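Local coordinates for 3-oxoacyl-[acyl-carrier protein] synthase (Thermus thermophilus, PDB 1UB7) that probably catalyses the first condensation step of fatty acid synthesis, joining acetyl-CoA and malonyl-ACP into 3-oxobutanoyl-ACP with release of carbon dioxide, at residues G172-V177 / V316-G321; T224-A229 / H300-S305; E22-T27 / I144-R149; V15-D20 / I38-V43; G67-V72 / F97-F102. All coordinates share one frame; numbering follows the deposited sequence.

Interaction 1 (G172-V177 / V316-G321); sequences GFRSFV and VLTWGG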
# COMPACT_ATOMS: atom_id res chain seq x y z
N GLY A 172 18.61 -15.29 -6.95
CA GLY A 172 17.49 -14.64 -6.30
C GLY A 172 17.81 -13.83 -5.07
O GLY A 172 18.97 -13.52 -4.78
N PHE A 173 16.75 -13.50 -4.34
CA PHE A 173 16.89 -12.71 -3.12
C PHE A 173 17.57 -13.49 -1.99
O PHE A 173 17.21 -14.64 -1.69
CB PHE A 173 15.52 -12.21 -2.71
CG PHE A 173 15.02 -11.09 -3.57
CD1 PHE A 173 15.64 -9.83 -3.54
CD2 PHE A 173 13.94 -11.28 -4.44
CE1 PHE A 173 15.19 -8.79 -4.35
CE2 PHE A 173 13.48 -10.25 -5.25
CZ PHE A 173 14.11 -9.00 -5.21
N ARG A 174 18.55 -12.86 -1.35
CA ARG A 174 19.27 -13.51 -0.27
C ARG A 174 18.96 -12.88 1.07
O ARG A 174 19.09 -13.52 2.11
CB ARG A 174 20.78 -13.46 -0.54
CG ARG A 174 21.17 -14.13 -1.84
CD ARG A 174 22.66 -14.32 -1.96
NE ARG A 174 23.16 -15.19 -0.91
CZ ARG A 174 24.42 -15.62 -0.83
NH1 ARG A 174 25.30 -15.26 -1.75
NH2 ARG A 174 24.79 -16.42 0.17
N SER A 175 18.54 -11.62 1.05
CA SER A 175 18.21 -10.93 2.29
C SER A 175 17.43 -9.66 2.05
O SER A 175 17.40 -9.12 0.94
CB SER A 175 19.48 -10.58 3.06
OG SER A 175 20.25 -9.64 2.34
N PHE A 176 16.80 -9.19 3.12
CA PHE A 176 16.02 -7.96 3.12
C PHE A 176 16.18 -7.34 4.50
O PHE A 176 16.15 -8.04 5.52
CB PHE A 176 14.51 -8.22 2.91
CG PHE A 176 14.12 -8.62 1.51
CD1 PHE A 176 14.00 -7.66 0.51
CD2 PHE A 176 13.84 -9.96 1.21
CE1 PHE A 176 13.61 -8.03 -0.80
CE2 PHE A 176 13.44 -10.35 -0.08
CZ PHE A 176 13.33 -9.38 -1.09
N VAL A 177 16.38 -6.03 4.53
CA VAL A 177 16.46 -5.30 5.77
C VAL A 177 15.48 -4.18 5.52
O VAL A 177 15.65 -3.39 4.58
CB VAL A 177 17.88 -4.74 6.03
CG1 VAL A 177 17.87 -3.76 7.21
CG2 VAL A 177 18.84 -5.89 6.32
N VAL A 316 19.72 -7.82 -0.90
CA VAL A 316 20.82 -8.44 -1.59
C VAL A 316 20.16 -9.49 -2.48
O VAL A 316 19.41 -10.35 -1.99
CB VAL A 316 21.81 -9.12 -0.62
CG1 VAL A 316 22.73 -10.08 -1.37
CG2 VAL A 316 22.64 -8.05 0.09
N LEU A 317 20.45 -9.39 -3.77
CA LEU A 317 19.89 -10.25 -4.80
C LEU A 317 20.97 -10.77 -5.71
O LEU A 317 21.77 -9.99 -6.23
CB LEU A 317 18.90 -9.43 -5.64
CG LEU A 317 18.37 -10.01 -6.95
CD1 LEU A 317 17.43 -11.18 -6.68
CD2 LEU A 317 17.64 -8.92 -7.71
N THR A 318 21.01 -12.08 -5.90
CA THR A 318 21.97 -12.69 -6.81
C THR A 318 21.24 -12.66 -8.15
O THR A 318 20.30 -13.42 -8.38
CB THR A 318 22.30 -14.15 -6.42
OG1 THR A 318 23.14 -14.16 -5.25
CG2 THR A 318 23.00 -14.87 -7.56
N TRP A 319 21.67 -11.76 -9.03
CA TRP A 319 21.06 -11.54 -10.34
C TRP A 319 20.83 -12.76 -11.25
O TRP A 319 21.59 -13.73 -11.22
CB TRP A 319 21.86 -10.49 -11.12
CG TRP A 319 21.04 -9.77 -12.12
CD1 TRP A 319 20.98 -10.01 -13.47
CD2 TRP A 319 20.08 -8.73 -11.86
NE1 TRP A 319 20.05 -9.18 -14.06
CE2 TRP A 319 19.48 -8.38 -13.09
CE3 TRP A 319 19.68 -8.05 -10.70
CZ2 TRP A 319 18.49 -7.39 -13.20
CZ3 TRP A 319 18.69 -7.06 -10.80
CH2 TRP A 319 18.11 -6.74 -12.05
N GLY A 320 19.77 -12.69 -12.05
CA GLY A 320 19.49 -13.76 -12.98
C GLY A 320 18.81 -14.98 -12.40
O GLY A 320 18.00 -14.88 -11.48
N GLY A 321 19.17 -16.14 -12.94
CA GLY A 321 18.58 -17.39 -12.50
C GLY A 321 17.25 -17.58 -13.19
O GLY A 321 16.55 -18.56 -12.95

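Interaction 2 (T224-A229 / H300-S305); sequences TATLEA and HVLLVS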
# COMPACT_ATOMS: atom_id res chain seq x y z
N THR A 224 24.32 1.29 7.64
CA THR A 224 23.97 0.18 8.54
C THR A 224 23.21 -0.91 7.79
O THR A 224 23.60 -2.09 7.79
CB THR A 224 23.07 0.66 9.72
OG1 THR A 224 23.76 1.66 10.47
CG2 THR A 224 22.72 -0.51 10.65
N ALA A 225 22.12 -0.49 7.16
CA ALA A 225 21.26 -1.39 6.39
C ALA A 225 22.07 -2.22 5.41
O ALA A 225 21.96 -3.45 5.37
CB ALA A 225 20.22 -0.57 5.63
N THR A 226 22.89 -1.53 4.62
CA THR A 226 23.72 -2.18 3.62
C THR A 226 24.55 -3.30 4.22
O THR A 226 24.53 -4.43 3.72
CB THR A 226 24.67 -1.18 2.95
OG1 THR A 226 23.92 -0.07 2.45
CG2 THR A 226 25.41 -1.85 1.80
N LEU A 227 25.27 -2.99 5.29
CA LEU A 227 26.11 -4.01 5.92
C LEU A 227 25.26 -5.13 6.52
O LEU A 227 25.60 -6.31 6.40
CB LEU A 227 27.00 -3.38 6.99
CG LEU A 227 28.13 -2.55 6.38
CD1 LEU A 227 28.88 -1.76 7.44
CD2 LEU A 227 29.07 -3.50 5.64
N GLU A 228 24.15 -4.73 7.15
CA GLU A 228 23.23 -5.67 7.78
C GLU A 228 22.72 -6.64 6.72
O GLU A 228 22.70 -7.86 6.91
CB GLU A 228 22.07 -4.90 8.40
CG GLU A 228 21.32 -5.65 9.47
CD GLU A 228 20.13 -4.85 9.98
OE1 GLU A 228 20.24 -3.61 10.05
OE2 GLU A 228 19.10 -5.48 10.30
N ALA A 229 22.30 -6.08 5.59
CA ALA A 229 21.80 -6.89 4.49
C ALA A 229 22.89 -7.81 3.95
O ALA A 229 22.69 -9.02 3.83
CB ALA A 229 21.29 -6.00 3.38
N HIS A 300 26.16 -10.41 -7.37
CA HIS A 300 25.47 -10.11 -6.13
C HIS A 300 25.25 -8.61 -6.14
O HIS A 300 26.21 -7.84 -6.14
CB HIS A 300 26.32 -10.51 -4.93
CG HIS A 300 26.64 -11.97 -4.89
ND1 HIS A 300 25.68 -12.94 -5.07
CD2 HIS A 300 27.81 -12.62 -4.72
CE1 HIS A 300 26.24 -14.13 -5.01
NE2 HIS A 300 27.54 -13.97 -4.80
N VAL A 301 23.99 -8.20 -6.18
CA VAL A 301 23.66 -6.79 -6.20
C VAL A 301 23.00 -6.36 -4.90
O VAL A 301 22.18 -7.08 -4.32
CB VAL A 301 22.71 -6.47 -7.37
CG1 VAL A 301 22.60 -4.95 -7.55
CG2 VAL A 301 23.20 -7.15 -8.64
N LEU A 302 23.38 -5.17 -4.44
CA LEU A 302 22.80 -4.66 -3.23
C LEU A 302 21.97 -3.45 -3.55
O LEU A 302 22.43 -2.55 -4.27
CB LEU A 302 23.86 -4.26 -2.21
CG LEU A 302 23.16 -3.59 -1.03
CD1 LEU A 302 23.72 -4.14 0.25
CD2 LEU A 302 23.28 -2.04 -1.12
N LEU A 303 20.76 -3.43 -3.00
CA LEU A 303 19.82 -2.33 -3.19
C LEU A 303 19.61 -1.73 -1.81
O LEU A 303 19.52 -2.47 -0.82
CB LEU A 303 18.48 -2.85 -3.74
CG LEU A 303 18.49 -3.78 -4.95
CD1 LEU A 303 17.07 -4.24 -5.25
CD2 LEU A 303 19.08 -3.06 -6.16
N VAL A 304 19.52 -0.41 -1.74
CA VAL A 304 19.32 0.25 -0.46
C VAL A 304 18.62 1.58 -0.70
O VAL A 304 18.90 2.26 -1.68
CB VAL A 304 20.69 0.46 0.26
CG1 VAL A 304 21.61 1.34 -0.58
CG2 VAL A 304 20.48 1.08 1.64
N SER A 305 17.71 1.94 0.20
CA SER A 305 16.97 3.20 0.08
C SER A 305 16.50 3.74 1.43
O SER A 305 16.37 3.01 2.40
CB SER A 305 15.77 3.03 -0.87
OG SER A 305 15.02 4.24 -0.99

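Interaction 3 (E22-T27 / I144-R149); sequences EAYLDT and IDWNDR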
# COMPACT_ATOMS: atom_id res chain seq x y z
N GLU A 22 17.40 28.16 -13.58
CA GLU A 22 18.06 29.46 -13.40
C GLU A 22 17.22 30.52 -14.10
O GLU A 22 17.33 31.70 -13.79
CB GLU A 22 19.47 29.45 -14.01
CG GLU A 22 20.46 28.52 -13.33
CD GLU A 22 21.84 28.56 -13.98
OE1 GLU A 22 21.93 28.35 -15.21
OE2 GLU A 22 22.84 28.80 -13.26
N ALA A 23 16.38 30.08 -15.03
CA ALA A 23 15.52 30.98 -15.80
C ALA A 23 14.36 31.62 -15.03
O ALA A 23 13.68 32.49 -15.57
CB ALA A 23 14.96 30.23 -17.01
N TYR A 24 14.14 31.22 -13.78
CA TYR A 24 13.05 31.80 -13.01
C TYR A 24 13.20 31.68 -11.50
O TYR A 24 12.37 32.20 -10.75
CB TYR A 24 11.73 31.14 -13.41
CG TYR A 24 11.52 29.76 -12.81
CD1 TYR A 24 12.44 28.73 -13.05
CD2 TYR A 24 10.42 29.49 -12.01
CE1 TYR A 24 12.26 27.46 -12.49
CE2 TYR A 24 10.23 28.22 -11.45
CZ TYR A 24 11.15 27.22 -11.69
OH TYR A 24 10.97 25.98 -11.14
N LEU A 25 14.25 31.00 -11.04
CA LEU A 25 14.47 30.84 -9.60
C LEU A 25 15.86 31.24 -9.11
O LEU A 25 16.86 31.03 -9.80
CB LEU A 25 14.20 29.39 -9.18
CG LEU A 25 12.77 29.04 -8.77
CD1 LEU A 25 12.66 27.55 -8.60
CD2 LEU A 25 12.42 29.76 -7.48
N ASP A 26 15.89 31.79 -7.90
CA ASP A 26 17.13 32.24 -7.26
C ASP A 26 18.05 31.04 -7.03
O ASP A 26 18.18 30.54 -5.91
CB ASP A 26 16.79 32.94 -5.92
CG ASP A 26 17.90 33.86 -5.42
OD1 ASP A 26 18.42 34.67 -6.22
OD2 ASP A 26 18.25 33.79 -4.21
N THR A 27 18.68 30.56 -8.10
CA THR A 27 19.58 29.42 -8.03
C THR A 27 20.43 29.29 -9.29
O THR A 27 20.01 29.72 -10.38
CB THR A 27 18.80 28.09 -7.82
OG1 THR A 27 19.72 27.02 -7.60
CG2 THR A 27 17.94 27.77 -9.04
N ILE A 144 4.83 18.90 -6.39
CA ILE A 144 5.99 19.71 -6.07
C ILE A 144 5.67 21.19 -6.23
O ILE A 144 4.99 21.59 -7.18
CB ILE A 144 7.16 19.33 -7.00
CG1 ILE A 144 8.43 20.06 -6.57
CG2 ILE A 144 6.81 19.69 -8.44
CD1 ILE A 144 9.61 19.77 -7.46
N ASP A 145 6.15 22.01 -5.29
CA ASP A 145 5.94 23.45 -5.38
C ASP A 145 7.05 23.98 -6.28
O ASP A 145 8.19 24.15 -5.83
CB ASP A 145 6.05 24.12 -4.01
CG ASP A 145 6.08 25.64 -4.11
OD1 ASP A 145 5.14 26.22 -4.71
OD2 ASP A 145 7.04 26.26 -3.61
N TRP A 146 6.70 24.22 -7.54
CA TRP A 146 7.65 24.70 -8.53
C TRP A 146 8.49 25.91 -8.10
O TRP A 146 9.59 26.12 -8.61
CB TRP A 146 6.91 25.02 -9.83
CG TRP A 146 6.59 23.80 -10.66
CD1 TRP A 146 5.46 23.59 -11.40
CD2 TRP A 146 7.43 22.66 -10.90
NE1 TRP A 146 5.54 22.39 -12.07
CE2 TRP A 146 6.75 21.80 -11.78
CE3 TRP A 146 8.71 22.29 -10.44
CZ2 TRP A 146 7.29 20.59 -12.22
CZ3 TRP A 146 9.24 21.08 -10.88
CH2 TRP A 146 8.53 20.25 -11.76
N ASN A 147 7.96 26.69 -7.16
CA ASN A 147 8.65 27.88 -6.68
C ASN A 147 9.65 27.62 -5.55
O ASN A 147 10.65 28.32 -5.43
CB ASN A 147 7.62 28.91 -6.22
CG ASN A 147 6.76 29.42 -7.36
OD1 ASN A 147 5.66 29.93 -7.14
ND2 ASN A 147 7.26 29.29 -8.58
N ASP A 148 9.37 26.61 -4.73
CA ASP A 148 10.24 26.27 -3.62
C ASP A 148 11.62 25.82 -4.09
O ASP A 148 11.78 24.71 -4.59
CB ASP A 148 9.62 25.17 -2.76
CG ASP A 148 10.39 24.93 -1.49
OD1 ASP A 148 11.64 24.88 -1.54
OD2 ASP A 148 9.75 24.79 -0.42
N ARG A 149 12.61 26.68 -3.90
CA ARG A 149 13.99 26.41 -4.29
C ARG A 149 14.47 25.03 -3.83
O ARG A 149 15.01 24.26 -4.63
CB ARG A 149 14.91 27.47 -3.68
CG ARG A 149 14.76 27.62 -2.16
CD ARG A 149 15.89 28.42 -1.55
NE ARG A 149 15.87 29.81 -1.99
CZ ARG A 149 16.91 30.63 -1.88
NH1 ARG A 149 18.04 30.19 -1.33
NH2 ARG A 149 16.82 31.89 -2.29

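Interaction 4 (V15-D20 / I38-V43); sequences VMTNAD and IKERRV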
# COMPACT_ATOMS: atom_id res chain seq x y z
N VAL A 15 12.77 17.03 -20.89
CA VAL A 15 13.91 17.25 -20.00
C VAL A 15 13.89 18.66 -19.40
O VAL A 15 13.34 19.59 -19.98
CB VAL A 15 15.26 17.07 -20.75
CG1 VAL A 15 16.42 17.25 -19.79
CG2 VAL A 15 15.32 15.69 -21.40
N MET A 16 14.50 18.79 -18.22
CA MET A 16 14.57 20.08 -17.56
C MET A 16 15.95 20.28 -16.95
O MET A 16 16.29 19.67 -15.93
CB MET A 16 13.49 20.20 -16.49
CG MET A 16 13.14 21.65 -16.20
SD MET A 16 11.54 21.85 -15.43
CE MET A 16 11.87 23.17 -14.29
N THR A 17 16.74 21.13 -17.60
CA THR A 17 18.11 21.44 -17.19
C THR A 17 18.15 22.42 -16.03
O THR A 17 17.18 23.15 -15.77
CB THR A 17 18.89 22.05 -18.36
OG1 THR A 17 18.23 23.24 -18.81
CG2 THR A 17 18.97 21.06 -19.52
N ASN A 18 19.28 22.43 -15.32
CA ASN A 18 19.43 23.34 -14.19
C ASN A 18 19.23 24.75 -14.75
O ASN A 18 18.73 25.63 -14.06
CB ASN A 18 20.83 23.22 -13.56
CG ASN A 18 21.04 21.87 -12.87
OD1 ASN A 18 20.13 21.30 -12.26
ND2 ASN A 18 22.27 21.37 -12.93
N ALA A 19 19.63 24.93 -16.00
CA ALA A 19 19.47 26.21 -16.69
C ALA A 19 18.00 26.60 -16.64
O ALA A 19 17.65 27.73 -16.27
CB ALA A 19 19.94 26.09 -18.14
N ASP A 20 17.14 25.65 -16.99
CA ASP A 20 15.69 25.85 -16.98
C ASP A 20 15.22 26.38 -15.63
O ASP A 20 14.20 27.07 -15.53
CB ASP A 20 14.98 24.53 -17.28
CG ASP A 20 15.00 24.18 -18.75
OD1 ASP A 20 14.45 24.96 -19.56
OD2 ASP A 20 15.57 23.12 -19.10
N ILE A 38 22.77 16.91 -9.27
CA ILE A 38 21.84 16.83 -10.39
C ILE A 38 22.07 17.88 -11.47
O ILE A 38 22.25 19.06 -11.18
CB ILE A 38 20.39 16.94 -9.88
CG1 ILE A 38 20.17 15.91 -8.78
CG2 ILE A 38 19.43 16.71 -11.02
CD1 ILE A 38 18.89 16.09 -8.00
N LYS A 39 22.05 17.42 -12.72
CA LYS A 39 22.24 18.27 -13.89
C LYS A 39 20.93 18.43 -14.67
O LYS A 39 20.62 19.52 -15.15
CB LYS A 39 23.32 17.68 -14.82
CG LYS A 39 24.72 17.69 -14.22
CD LYS A 39 25.71 16.98 -15.13
CE LYS A 39 27.11 17.00 -14.53
NZ LYS A 39 28.09 16.25 -15.39
N GLU A 40 20.18 17.34 -14.79
CA GLU A 40 18.89 17.38 -15.49
C GLU A 40 17.97 16.35 -14.86
O GLU A 40 18.42 15.48 -14.12
CB GLU A 40 19.02 17.01 -16.98
CG GLU A 40 20.27 17.46 -17.71
CD GLU A 40 20.25 17.03 -19.17
OE1 GLU A 40 19.91 15.85 -19.45
OE2 GLU A 40 20.58 17.86 -20.05
N ARG A 41 16.68 16.47 -15.16
CA ARG A 41 15.66 15.54 -14.69
C ARG A 41 14.54 15.54 -15.73
O ARG A 41 14.41 16.48 -16.50
CB ARG A 41 15.12 15.94 -13.31
CG ARG A 41 14.18 17.15 -13.29
CD ARG A 41 14.79 18.28 -12.48
NE ARG A 41 16.00 18.77 -13.13
CZ ARG A 41 17.03 19.32 -12.51
NH1 ARG A 41 17.03 19.47 -11.19
NH2 ARG A 41 18.08 19.73 -13.22
N ARG A 42 13.74 14.47 -15.74
CA ARG A 42 12.64 14.34 -16.68
C ARG A 42 11.33 14.78 -16.04
O ARG A 42 11.16 14.65 -14.84
CB ARG A 42 12.53 12.90 -17.17
CG ARG A 42 13.80 12.38 -17.82
CD ARG A 42 14.30 13.35 -18.89
NE ARG A 42 15.42 12.77 -19.64
CZ ARG A 42 15.28 11.93 -20.67
NH1 ARG A 42 14.07 11.57 -21.08
NH2 ARG A 42 16.35 11.45 -21.29
N VAL A 43 10.41 15.32 -16.83
CA VAL A 43 9.12 15.78 -16.31
C VAL A 43 7.97 15.22 -17.16
O VAL A 43 7.98 15.32 -18.39
CB VAL A 43 9.04 17.33 -16.29
CG1 VAL A 43 7.72 17.79 -15.69
CG2 VAL A 43 10.21 17.90 -15.49

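Interaction 5 (G67-V72 / F97-F102); sequences GALEGV and FGLKAF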
# COMPACT_ATOMS: atom_id res chain seq x y z
N GLY A 67 6.43 -11.82 -23.32
CA GLY A 67 5.68 -12.83 -22.60
C GLY A 67 5.95 -12.92 -21.11
O GLY A 67 5.54 -13.88 -20.45
N ALA A 68 6.62 -11.91 -20.56
CA ALA A 68 6.97 -11.90 -19.14
C ALA A 68 5.80 -11.82 -18.15
O ALA A 68 5.92 -12.28 -17.02
CB ALA A 68 7.97 -10.78 -18.85
N LEU A 69 4.67 -11.25 -18.56
CA LEU A 69 3.54 -11.12 -17.64
C LEU A 69 2.76 -12.41 -17.52
O LEU A 69 1.79 -12.50 -16.77
CB LEU A 69 2.62 -9.99 -18.05
CG LEU A 69 3.25 -8.60 -18.09
CD1 LEU A 69 2.16 -7.56 -18.29
CD2 LEU A 69 4.00 -8.34 -16.82
N GLU A 70 3.20 -13.42 -18.25
CA GLU A 70 2.55 -14.71 -18.21
C GLU A 70 2.80 -15.31 -16.83
O GLU A 70 3.95 -15.42 -16.40
CB GLU A 70 3.13 -15.61 -19.29
CG GLU A 70 2.45 -16.96 -19.40
CD GLU A 70 3.10 -17.83 -20.44
OE1 GLU A 70 3.72 -17.27 -21.38
OE2 GLU A 70 2.98 -19.08 -20.33
N GLY A 71 1.72 -15.68 -16.15
CA GLY A 71 1.87 -16.28 -14.83
C GLY A 71 1.84 -15.28 -13.70
O GLY A 71 1.95 -15.65 -12.52
N VAL A 72 1.71 -14.00 -14.04
CA VAL A 72 1.67 -12.95 -13.03
C VAL A 72 0.30 -12.89 -12.36
O VAL A 72 -0.71 -12.59 -13.01
CB VAL A 72 2.03 -11.59 -13.67
CG1 VAL A 72 1.52 -10.43 -12.79
CG2 VAL A 72 3.54 -11.51 -13.84
N PHE A 97 -2.99 -4.35 -18.79
CA PHE A 97 -2.36 -5.51 -19.37
C PHE A 97 -3.24 -6.77 -19.32
O PHE A 97 -2.76 -7.88 -19.53
CB PHE A 97 -1.01 -5.72 -18.71
CG PHE A 97 -0.06 -4.59 -18.99
CD1 PHE A 97 0.64 -4.54 -20.18
CD2 PHE A 97 0.04 -3.51 -18.10
CE1 PHE A 97 1.44 -3.43 -20.49
CE2 PHE A 97 0.84 -2.40 -18.40
CZ PHE A 97 1.54 -2.35 -19.60
N GLY A 98 -4.53 -6.56 -19.04
CA GLY A 98 -5.47 -7.66 -18.98
C GLY A 98 -5.03 -8.89 -18.19
O GLY A 98 -5.15 -10.02 -18.68
N LEU A 99 -4.54 -8.67 -16.98
CA LEU A 99 -4.08 -9.76 -16.12
C LEU A 99 -5.16 -10.29 -15.17
O LEU A 99 -6.07 -9.56 -14.76
CB LEU A 99 -2.92 -9.29 -15.25
CG LEU A 99 -1.75 -8.59 -15.91
CD1 LEU A 99 -0.75 -8.17 -14.82
CD2 LEU A 99 -1.13 -9.52 -16.93
N LYS A 100 -5.03 -11.56 -14.82
CA LYS A 100 -5.94 -12.19 -13.87
C LYS A 100 -5.10 -12.01 -12.61
O LYS A 100 -4.27 -12.85 -12.32
CB LYS A 100 -6.09 -13.68 -14.19
CG LYS A 100 -7.12 -14.39 -13.32
CD LYS A 100 -6.92 -15.91 -13.38
CE LYS A 100 -8.19 -16.65 -13.75
NZ LYS A 100 -9.33 -16.23 -12.89
N ALA A 101 -5.30 -10.92 -11.87
CA ALA A 101 -4.44 -10.71 -10.70
C ALA A 101 -4.98 -9.80 -9.64
O ALA A 101 -5.80 -8.92 -9.92
CB ALA A 101 -3.10 -10.18 -11.17
N PHE A 102 -4.53 -9.98 -8.39
CA PHE A 102 -4.98 -9.07 -7.36
C PHE A 102 -4.03 -7.87 -7.44
O PHE A 102 -2.91 -7.99 -7.96
CB PHE A 102 -5.02 -9.70 -5.96
CG PHE A 102 -3.75 -10.39 -5.53
CD1 PHE A 102 -3.52 -11.72 -5.86
CD2 PHE A 102 -2.89 -9.76 -4.63
CE1 PHE A 102 -2.45 -12.43 -5.28
CE2 PHE A 102 -1.81 -10.47 -4.05
CZ PHE A 102 -1.60 -11.80 -4.37

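Interaction 1 (G172-V177 / V316-G321)
A classic beta bulge joins strands 172-177 and 316-318: Arg174 and Ser175 both stand opposite Val316, and the pairing slips by one residue after Phe173-Leu317. The strands are antiparallel, their short axes 151° apart. Val316 O receives Arg174 N at 2.7 Å, nearly straight, and a weak second bond from Ser175 N at 3.4 Å. Val316 N answers by donating to Ser175 O at 3.2 Å, which completes the bulge. Before it, Gly172 and Thr318 form a regular hydrogen-bonded pair, with Gly172 N to Thr318 O at 2.9 Å and Thr318 N to Gly172 O at 2.7 Å. The positive phi of Gly172 would press any CB against the preceding carbonyl.

On one face of the sheet, Leu317 CD1 sits over the Phe173 ring in a CH-pi contact; the placing of this methyl is doubtful in detail, but Leu317 CB, 3.9 Å from Phe173 CD1, supports the packing. Leu317 CG anti to the backbone N (chi1 168°) carries the methyl there, while Phe176 CZ covers the ring's opposite face near the rim. On the other face, Ser175 OG rests 3.4 Å from Val316 CB; its hydrogen bond goes to Ala229 O of helix 211-233. Thr318 OG1 lies beside Arg174 CD but bonds to His300. The bulge interrupts the antiparallel pairing of strand 172-180, outermost within this chain, with strand 311-318 in a mixed sheet of this thiolase-superfamily protein.

Interaction 2 (T224-A229 / H300-S305)
Ala225 makes the first touch along the helix, its CB 4.3 Å from Val304 CG2, a light apolar contact toward the C-terminal end of the strand segment. One residue on, Thr226 carries most of the interface and meets two strand residues with two different branches. Its methyl CG2, anti to the backbone N while OG1 lies beside that N (chi1 -53°), presses on Leu302 CD1 at 3.2 Å, tighter than usual for two carbons. Leu302 CD2 also reaches this methyl, at 3.6 Å, and the two side chains meet nearly perpendicular. The hydroxyl branch turns to the valine instead, with Thr226 OG1 3.7 Å from Val304 CG2. Ala229, a turn after Ala225, adds a loose contact of its CB with Leu302 CD1 at 4.4 Å. With Leu302 cut back to an alanine, a gap would probably open beside Thr226 CG2, and Ala229 would lose its neighbour on the strand.

The axes of the two segments are 147° apart and 8.7 Å at closest approach: the helix segment runs roughly antiparallel to the strand, packed on one face of the sheet. Ala225 and Ala229 also pack on Ala314 of strand 311-318, and Thr226 and Leu302 share Phe243 of strand 242-245.

Interaction 3 (E22-T27 / I144-R149)
The backbone around Leu25 runs past Trp146 and Asn147 in a similar direction, the touching parts 23° apart, with the closest CA approach 6.9 Å between Leu25 and Arg149. Each loop is shaped by a turn: Asp26 is the centre of an inverse gamma turn, whereas Asp145 to Asp148 form a type I beta turn that ends at the N-cap of helix 149-152. This surface contact joins the loop between helices 18-22 and 29-35 to the loop before helix 149-152.

Tyr24 supplies the one hydrogen bond between them. Its OH donates to Trp146 O at 2.9 Å, tilted 23° from the carbonyl plane, and this oxygen also lies near the plane of the ring at its edge. Over one face of the same ring sits Leu25 CG, which probably limits how the ring can turn. Leu25 itself reaches across with both methyls, CD1 at 3.4 Å from Trp146 O and CD2 at 3.1 Å from Asn147 O. Replacing Leu25 by an alanine would probably leave Asn147 O and one side of Trp146 O without their apolar cover, and the Tyr24 ring without the group over this face.

Farther along, Arg149 and Asp26 run alongside each other in the same direction. Arg149 is bent at chi3, and its guanidinium plane stands 51° from the carboxylate. Asp26 O also lies over one face of that guanidinium, off centre. The salt bridge itself runs from Asp26 OD2 to Arg149 NH2 at 3.1 Å.

Interaction 4 (V15-D20 / I38-V43)
Met16 O is gripped by three nitrogens of Arg41: NE at 3.0 Å, and two weak bonds from NH2 at 3.2 Å and the backbone N at 3.3 Å. The side chain can return to its own strand partner because Arg41 CG occupies the position between the backbone N and the carbonyl carbon (chi1 74°) and the chain bends again at chi2 and chi3. Met16 N in turn donates to Arg41 O at 2.9 Å, nearly along the C=O axis.

The guanidinium reaches on to Asn18. Arg41 NH2 bonds straight to Asn18 OD1 at 2.8 Å, in the guanidinium plane but well above the amide's, the two planes standing 76° apart. Ile38 CG2 covers one guanidinium face. Asn18 ND2 then meets a lone pair of Ile38 O at 2.9 Å, in the carbonyl plane, and also bonds to Asp29 outside the contact; Asn18 N donates to Lys39 O at 3.2 Å. The amide thereby ties the start of helix 18-22 to the loop before strand 40-43. Around it, Thr17 and Asp20 form a capping box: Asp20 N donates to Thr17 OG1 while Asp20 OD2 takes Thr17 N, and also Thr17 OG1.

On the other side of the strand pair, Val15 CG2 lies over one face of the Arg42 guanidinium, 3.4 Å from NE, while Arg42 NH1 bonds to Pro12 O. Within the contact, the buried Arg41 charge is met by neutral oxygens, which it probably polarises, so one arginine joins the middle of the strand pair to the start of helix 18-22.

Interaction 5 (G67-V72 / F97-F102)
Leu69, Val72, Phe97 and Leu99 form the apolar part of this contact. Leu69 CD1 reaches Phe97 at the root of its ring, 3.7 Å from CB, approaching the ring obliquely. Leu99 spreads its two methyls over two partners: CD2 lies 3.9 Å from Leu69 CB, and CD1 lies 3.8 Å from Val72 CG1. Leu99 CG stands anti to its carbonyl carbon (chi1 -50°), which directs this fork between the leucine and the valine. Val58 of helix 50-64 touches both Leu69 and Phe97, extending the apolar cluster beyond the two loops.

Backbone contact across the loops is slight. The nearest approach of this kind to a side chain is Val72 O to Ala101 CB at 3.9 Å.

Local backbone bonds shape each loop. A type I turn from Gly67 to Glu70 overlaps a type II turn from Leu69 to Val72, closed by Val72 N to Leu69 O at 3.1 Å; Gly71 sits at its positive-phi corner, where a CB would collide with the preceding carbonyl. Opposite, Gly98 is the C-prime residue of a Schellman motif ending helix 89-96, with Leu99 N returning to Gln94 O.

Outside these loops, strands 72-78 and 102-107 are parallel neighbours joined through helix 89-96, a beta-alpha-beta crossover, and the contact lies where both strands begin. Phe102 packs on Tyr115 of the second subunit. With neither hydrogen bond nor salt bridge between the loops, their mutual fit rests on dispersion and the partial removal of apolar side chains from water.

Overall arrangement
Interactions 1 and 2 form one unit, centres about 10 Å apart: Leu317 O lies 2.8 Å from Val301 N between neighbouring strands of one sheet, and Ser175 OG 2.9 Å from Ala229 O joins the sheet to helix 211-233. Interactions 3 and 4, centres about 12 Å apart, adjoin in sequence and lie across the chain's centre from interaction 1, whose centre is about 40 Å from that of interaction 3. The predicted active site comes near both groups: the side chain of Val304 is about 6 Å from that of His246, and the side chain of Ile38 about 6 Å from that of Asn276. Interaction 5 stands apart, its centre about 23 Å from that of interaction 1, away from the predicted active-site residues.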